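Local structure of mandelate racemase / muconate lactonizing enzyme family protein (Agrobacterium tumefaciens, 4DXK) at residues Thr15-Val20 / Gly32-Ala38; Arg354-Leu360 / Met378-Ile384. The protein probably acts as a racemase or lyase of the mandelate racemase subgroup of the enolase superfamily. One frame throughout, in Å; residues are numbered along the deposited sequence. Where two conformers were deposited one is given.

Interaction 1: residues Thr15-Val20 / Gly32-Ala38; sequences TNLLWV and GETFFGA
Asn16 lies over the ring of Phe35 at the open end of an antiparallel hairpin. Its CB sits 3.6 Å from the centroid of the Phe35 ring in a CH-pi contact, 17° off the ring normal. Because CG is anti to the carbonyl carbon (chi1 -73°), the amide carries on past the Phe35 rim toward Phe36: ND2 stays near Phe35 CZ, and OD1 comes to the edge of the Phe36 ring, 3.6 Å from CD1. A water close to that oxygen accepts the N-H of Gly37. Phe36 N donates to Asn16 O at 2.8 Å. Deeper in the hairpin, the Leu18-Thr34 and Val20-Gly32 hydrogen-bonded pairs each exchange two backbone bonds. On the face shared with Leu17 and Phe35, Trp19 and Glu33 run side by side, and Trp19 NE1 donates to the anti lone pair of Glu33 OE1 at 2.8 Å. The bond is bent, 135° at the hydrogen, with the carboxylate oxygen tilted from the indole plane. On the other face, which also carries Thr34 and Val20, Leu18 CB packs on Ala38 CB at 4.1 Å, where the chain turns into helix 38-53. Both carboxylate oxygens of Glu33 also receive backbone N-H groups, from Val324 and Val325, tying this hairpin of the N-terminal capping domain to the barrel domain. With three N-H donors gathered on a buried carboxylate, the chemistry would be expected to favour its ionised form and hold its rotation.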
loop_
_atom_site.group_PDB
_atom_site.type_symbol
_atom_site.label_atom_id
_atom_site.label_comp_id
_atom_site.label_asym_id
_atom_site.label_seq_id
_atom_site.Cartn_x
_atom_site.Cartn_y
_atom_site.Cartn_z
ATOM N N THR A 15 1.237 41.551 25.377
ATOM C CA THR A 15 2.359 41.580 24.439
ATOM C C THR A 15 2.293 40.544 23.323
ATOM O O THR A 15 3.041 40.653 22.352
ATOM C CB THR A 15 3.724 41.440 25.147
ATOM O OG1 THR A 15 3.738 40.226 25.904
ATOM C CG2 THR A 15 3.985 42.627 26.063
ATOM N N ASN A 16 1.423 39.541 23.443
ATOM C CA ASN A 16 1.279 38.560 22.366
ATOM C C ASN A 16 0.410 39.017 21.203
ATOM O O ASN A 16 0.430 38.400 20.137
ATOM C CB ASN A 16 0.752 37.230 22.898
ATOM C CG ASN A 16 1.796 36.464 23.677
ATOM O OD1 ASN A 16 2.965 36.435 23.297
ATOM N ND2 ASN A 16 1.382 35.837 24.767
ATOM N N LEU A 17 -0.344 40.096 21.397
ATOM C CA LEU A 17 -1.313 40.518 20.397
ATOM C C LEU A 17 -0.759 41.498 19.371
ATOM O O LEU A 17 0.023 42.395 19.705
ATOM C CB LEU A 17 -2.539 41.131 21.080
ATOM C CG LEU A 17 -3.559 40.092 21.546
ATOM C CD1 LEU A 17 -4.523 40.672 22.569
ATOM C CD2 LEU A 17 -4.330 39.533 20.365
ATOM N N LEU A 18 -1.188 41.340 18.126
ATOM C CA LEU A 18 -0.894 42.305 17.083
ATOM C C LEU A 18 -2.158 42.568 16.290
ATOM O O LEU A 18 -2.826 41.620 15.862
ATOM C CB LEU A 18 0.184 41.770 16.132
ATOM C CG LEU A 18 0.541 42.714 14.980
ATOM C CD1 LEU A 18 1.190 43.980 15.513
ATOM C CD2 LEU A 18 1.440 42.061 13.953
ATOM N N TRP A 19 -2.486 43.843 16.085
ATOM C CA TRP A 19 -3.540 44.220 15.146
ATOM C C TRP A 19 -2.934 44.811 13.888
ATOM O O TRP A 19 -1.922 45.530 13.935
ATOM C CB TRP A 19 -4.559 45.178 15.783
ATOM C CG TRP A 19 -5.262 44.496 16.889
ATOM C CD1 TRP A 19 -6.343 43.669 16.783
ATOM C CD2 TRP A 19 -4.882 44.488 18.267
ATOM N NE1 TRP A 19 -6.689 43.182 18.020
ATOM C CE2 TRP A 19 -5.798 43.660 18.949
ATOM C CE3 TRP A 19 -3.860 45.107 18.997
ATOM C CZ2 TRP A 19 -5.724 43.435 20.327
ATOM C CZ3 TRP A 19 -3.789 44.884 20.361
ATOM C CH2 TRP A 19 -4.715 44.060 21.012
ATOM N N VAL A 20 -3.545 44.481 12.758
ATOM C CA VAL A 20 -3.151 45.021 11.467
ATOM C C VAL A 20 -4.365 45.726 10.896
ATOM O O VAL A 20 -5.440 45.124 10.759
ATOM C CB VAL A 20 -2.701 43.893 10.515
ATOM C CG1 VAL A 20 -2.420 44.437 9.111
ATOM C CG2 VAL A 20 -1.481 43.180 11.067
ATOM N N GLY A 32 -7.557 43.336 11.245
ATOM C CA GLY A 32 -7.125 41.958 11.405
ATOM C C GLY A 32 -6.288 41.822 12.665
ATOM O O GLY A 32 -5.943 42.811 13.307
ATOM N N GLU A 33 -5.923 40.590 13.002
ATOM C CA GLU A 33 -5.286 40.296 14.275
ATOM C C GLU A 33 -4.526 38.993 14.172
ATOM O O GLU A 33 -4.931 38.096 13.439
ATOM C CB GLU A 33 -6.372 40.178 15.354
ATOM C CG GLU A 33 -5.923 40.007 16.798
ATOM C CD GLU A 33 -7.118 39.680 17.687
ATOM O OE1 GLU A 33 -7.750 40.611 18.249
ATOM O OE2 GLU A 33 -7.467 38.482 17.766
ATOM N N THR A 34 -3.442 38.881 14.923
ATOM C CA THR A 34 -2.790 37.599 15.133
ATOM C C THR A 34 -2.166 37.585 16.528
ATOM O O THR A 34 -2.298 38.549 17.286
ATOM C CB THR A 34 -1.793 37.249 13.996
ATOM O OG1 THR A 34 -1.346 35.898 14.158
ATOM C CG2 THR A 34 -0.603 38.181 14.004
ATOM N N PHE A 35 -1.509 36.482 16.861
ATOM C CA PHE A 35 -1.089 36.217 18.229
ATOM C C PHE A 35 0.243 35.486 18.196
ATOM O O PHE A 35 0.439 34.583 17.370
ATOM C CB PHE A 35 -2.152 35.335 18.899
ATOM C CG PHE A 35 -2.078 35.279 20.403
ATOM C CD1 PHE A 35 -2.763 36.211 21.162
ATOM C CD2 PHE A 35 -1.389 34.264 21.055
ATOM C CE1 PHE A 35 -2.746 36.154 22.554
ATOM C CE2 PHE A 35 -1.366 34.203 22.445
ATOM C CZ PHE A 35 -2.044 35.151 23.186
ATOM N N PHE A 36 1.132 35.884 19.111
ATOM C CA PHE A 36 2.510 35.382 19.301
ATOM C C PHE A 36 3.512 36.106 18.419
ATOM O O PHE A 36 3.285 36.310 17.223
ATOM C CB PHE A 36 2.673 33.869 19.113
ATOM C CG PHE A 36 2.067 33.036 20.206
ATOM C CD1 PHE A 36 2.317 33.304 21.550
ATOM C CD2 PHE A 36 1.263 31.946 19.882
ATOM C CE1 PHE A 36 1.754 32.510 22.547
ATOM C CE2 PHE A 36 0.711 31.144 20.873
ATOM C CZ PHE A 36 0.952 31.426 22.204
ATOM N N GLY A 37 4.632 36.486 19.025
ATOM C CA GLY A 37 5.711 37.130 18.302
ATOM C C GLY A 37 5.257 38.421 17.660
ATOM O O GLY A 37 5.594 38.699 16.505
ATOM N N ALA A 38 4.518 39.226 18.415
ATOM C CA ALA A 38 3.903 40.430 17.874
ATOM C C ALA A 38 4.914 41.409 17.278
ATOM O O ALA A 38 4.653 42.000 16.238
ATOM C CB ALA A 38 3.063 41.114 18.938
HETATM O O HOH W 1 4.835 38.849 21.272
HETATM O O HOH W 2 1.333 38.638 16.991
HETATM O O HOH W 3 4.975 36.043 21.829
#

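Interaction 2: residues Arg354-Leu360 / Met378-Ile384; sequences RDLVTAL and MELHPDI
Met378 lays its methyl group against the isopropyl of Val357, with CE 3.4 Å from Val357 CG2, tighter than usual for two carbons. The thioether chain bends at chi3 (-63°), which turns CE back toward Val357; Pro323 of helix 323-335 also packs against both residues. The backbones meet in a single bridge between Val357 and Leu380, flanked by two hydrogen bonds, Thr358 N to Glu379 O and His381 N to Leu356 O, both 2.8 Å. Thr358 adds a side-chain bond: at chi1 54°, OG1 is turned to accept from Glu379 N at 3.0 Å, and it also pairs with a water. The imidazole of His381 is held by its own segment, since ND1 donates in the ring plane to Pro382 O at 3.0 Å, nearly straight at 170°. CD2, on the other side of CG from ND1, meets Val357 O at the ring edge, 3.5 Å away. This packing joins the end of helix 353-356 to the loop preceding strand 390-396. Using ND1 as a donor would be expected to fix the rotation of the His381 ring, whereas buried Ala359 O, with no polar partner in the model, must make do with CB and CE of Met378.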
loop_
_atom_site.group_PDB
_atom_site.type_symbol
_atom_site.label_atom_id
_atom_site.label_comp_id
_atom_site.label_asym_id
_atom_site.label_seq_id
_atom_site.Cartn_x
_atom_site.Cartn_y
_atom_site.Cartn_z
ATOM N N ARG A 354 -13.372 43.730 26.048
ATOM C CA ARG A 354 -14.358 44.794 25.864
ATOM C C ARG A 354 -13.740 46.186 25.836
ATOM O O ARG A 354 -14.406 47.160 25.475
ATOM C CB ARG A 354 -15.465 44.716 26.921
ATOM C CG ARG A 354 -15.008 44.951 28.348
ATOM C CD ARG A 354 -16.199 44.972 29.301
ATOM N NE ARG A 354 -15.802 44.820 30.698
ATOM C CZ ARG A 354 -16.655 44.797 31.718
ATOM N NH1 ARG A 354 -17.958 44.930 31.501
ATOM N NH2 ARG A 354 -16.203 44.649 32.957
ATOM N N ASP A 355 -12.472 46.284 26.228
ATOM C CA ASP A 355 -11.761 47.556 26.200
ATOM C C ASP A 355 -10.973 47.743 24.912
ATOM O O ASP A 355 -10.542 48.853 24.599
ATOM C CB ASP A 355 -10.814 47.658 27.392
ATOM C CG ASP A 355 -11.547 47.660 28.697
ATOM O OD1 ASP A 355 -12.706 48.114 28.689
ATOM O OD2 ASP A 355 -10.979 47.200 29.711
ATOM N N LEU A 356 -10.782 46.653 24.181
ATOM C CA LEU A 356 -9.983 46.676 22.966
ATOM C C LEU A 356 -10.820 46.994 21.731
ATOM O O LEU A 356 -10.334 47.631 20.787
ATOM C CB LEU A 356 -9.289 45.329 22.772
ATOM C CG LEU A 356 -8.118 45.011 23.699
ATOM C CD1 LEU A 356 -7.718 43.553 23.561
ATOM C CD2 LEU A 356 -6.939 45.920 23.382
ATOM N N VAL A 357 -12.067 46.528 21.724
ATOM C CA VAL A 357 -12.908 46.623 20.535
ATOM C C VAL A 357 -14.298 47.149 20.870
ATOM O O VAL A 357 -14.692 47.171 22.034
ATOM C CB VAL A 357 -13.027 45.268 19.818
ATOM C CG1 VAL A 357 -11.677 44.846 19.228
ATOM C CG2 VAL A 357 -13.546 44.210 20.782
ATOM N N THR A 358 -15.040 47.560 19.845
ATOM C CA THR A 358 -16.318 48.245 20.038
ATOM C C THR A 358 -17.491 47.312 20.311
ATOM O O THR A 358 -18.521 47.739 20.836
ATOM C CB THR A 358 -16.684 49.083 18.813
ATOM O OG1 THR A 358 -16.650 48.251 17.646
ATOM C CG2 THR A 358 -15.714 50.247 18.644
ATOM N N ALA A 359 -17.346 46.047 19.941
ATOM C CA ALA A 359 -18.406 45.064 20.125
ATOM C C ALA A 359 -17.779 43.688 20.129
ATOM O O ALA A 359 -16.682 43.499 19.602
ATOM C CB ALA A 359 -19.439 45.170 19.013
ATOM N N LEU A 360 -18.483 42.728 20.715
ATOM C CA LEU A 360 -17.975 41.372 20.861
ATOM C C LEU A 360 -19.025 40.357 20.455
ATOM O O LEU A 360 -20.218 40.644 20.511
ATOM C CB LEU A 360 -17.584 41.113 22.319
ATOM C CG LEU A 360 -16.338 41.831 22.831
ATOM C CD1 LEU A 360 -16.220 41.703 24.342
ATOM C CD2 LEU A 360 -15.099 41.272 22.154
ATOM N N MET A 378 -17.059 44.762 14.267
ATOM C CA MET A 378 -16.333 45.411 15.349
ATOM C C MET A 378 -15.169 46.216 14.808
ATOM O O MET A 378 -14.655 45.940 13.724
ATOM C CB MET A 378 -15.789 44.362 16.316
ATOM C CG MET A 378 -14.563 43.677 15.745
ATOM S SD MET A 378 -14.136 42.024 16.271
ATOM C CE MET A 378 -13.793 42.212 17.997
ATOM N N GLU A 379 -14.789 47.242 15.573
ATOM C CA GLU A 379 -13.627 48.083 15.296
ATOM C C GLU A 379 -12.790 48.183 16.576
ATOM O O GLU A 379 -13.259 47.803 17.644
ATOM C CB GLU A 379 -14.077 49.486 14.868
ATOM C CG GLU A 379 -14.662 49.591 13.453
ATOM C CD GLU A 379 -16.039 48.948 13.307
ATOM O OE1 GLU A 379 -16.879 49.098 14.223
ATOM O OE2 GLU A 379 -16.285 48.294 12.269
ATOM N N LEU A 380 -11.554 48.670 16.480
ATOM C CA LEU A 380 -10.801 48.998 17.684
ATOM C C LEU A 380 -11.560 50.073 18.456
ATOM O O LEU A 380 -12.179 50.977 17.869
ATOM C CB LEU A 380 -9.380 49.466 17.364
ATOM C CG LEU A 380 -8.409 48.379 16.904
ATOM C CD1 LEU A 380 -7.010 48.947 16.770
ATOM C CD2 LEU A 380 -8.405 47.196 17.856
ATOM N N HIS A 381 -11.535 49.948 19.775
ATOM C CA HIS A 381 -12.273 50.851 20.642
ATOM C C HIS A 381 -11.715 52.266 20.493
ATOM O O HIS A 381 -10.499 52.440 20.391
ATOM C CB HIS A 381 -12.144 50.374 22.089
ATOM C CG HIS A 381 -13.199 50.908 23.006
ATOM N ND1 HIS A 381 -13.193 52.204 23.472
ATOM C CD2 HIS A 381 -14.283 50.313 23.558
ATOM C CE1 HIS A 381 -14.234 52.389 24.266
ATOM N NE2 HIS A 381 -14.910 51.256 24.338
ATOM N N PRO A 382 -12.591 53.287 20.455
ATOM C CA PRO A 382 -12.066 54.654 20.344
ATOM C C PRO A 382 -11.165 54.994 21.527
ATOM O O PRO A 382 -11.381 54.458 22.617
ATOM C CB PRO A 382 -13.329 55.530 20.337
ATOM C CG PRO A 382 -14.434 54.648 20.823
ATOM C CD PRO A 382 -14.064 53.255 20.420
ATOM N N ASP A 383 -10.191 55.871 21.294
ATOM C CA ASP A 383 -9.095 56.165 22.226
ATOM C C ASP A 383 -8.695 55.022 23.155
ATOM O O ASP A 383 -8.819 55.122 24.377
ATOM C CB ASP A 383 -9.317 57.459 23.017
ATOM C CG ASP A 383 -8.009 58.191 23.295
ATOM O OD1 ASP A 383 -7.286 58.504 22.324
ATOM O OD2 ASP A 383 -7.686 58.429 24.476
ATOM N N ILE A 384 -8.214 53.921 22.577
ATOM C CA ILE A 384 -7.700 52.809 23.377
ATOM C C ILE A 384 -6.469 53.254 24.153
ATOM O O ILE A 384 -6.043 52.585 25.098
ATOM C CB ILE A 384 -7.298 51.597 22.515
ATOM C CG1 ILE A 384 -6.564 52.062 21.256
ATOM C CG2 ILE A 384 -8.512 50.757 22.173
ATOM C CD1 ILE A 384 -5.788 50.969 20.561
HETATM O O HOH W 4 -19.227 48.173 16.521
#

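From the N terminus, interaction 1 closes first, a short loop in which strand 17-24 turns back as strand 30-35 within the N-terminal domain. The chain then runs through the barrel before interaction 2 closes a second loop, from the end of helix 353-356, out through strands 362-364 and 367-369, and back to 378-384. The two loops are in series, neither nested nor crossed. Their centres lie about 15 Å apart, yet they touch: Leu356 CD2 packs on Trp19 CH2 at 3.7 Å, and Leu380 reaches the same indole, joining the N-terminal hairpin to the C-terminal part of the chain. Beyond 378-384 the chain enters strand 390-396, which joins the sheet containing the hairpin.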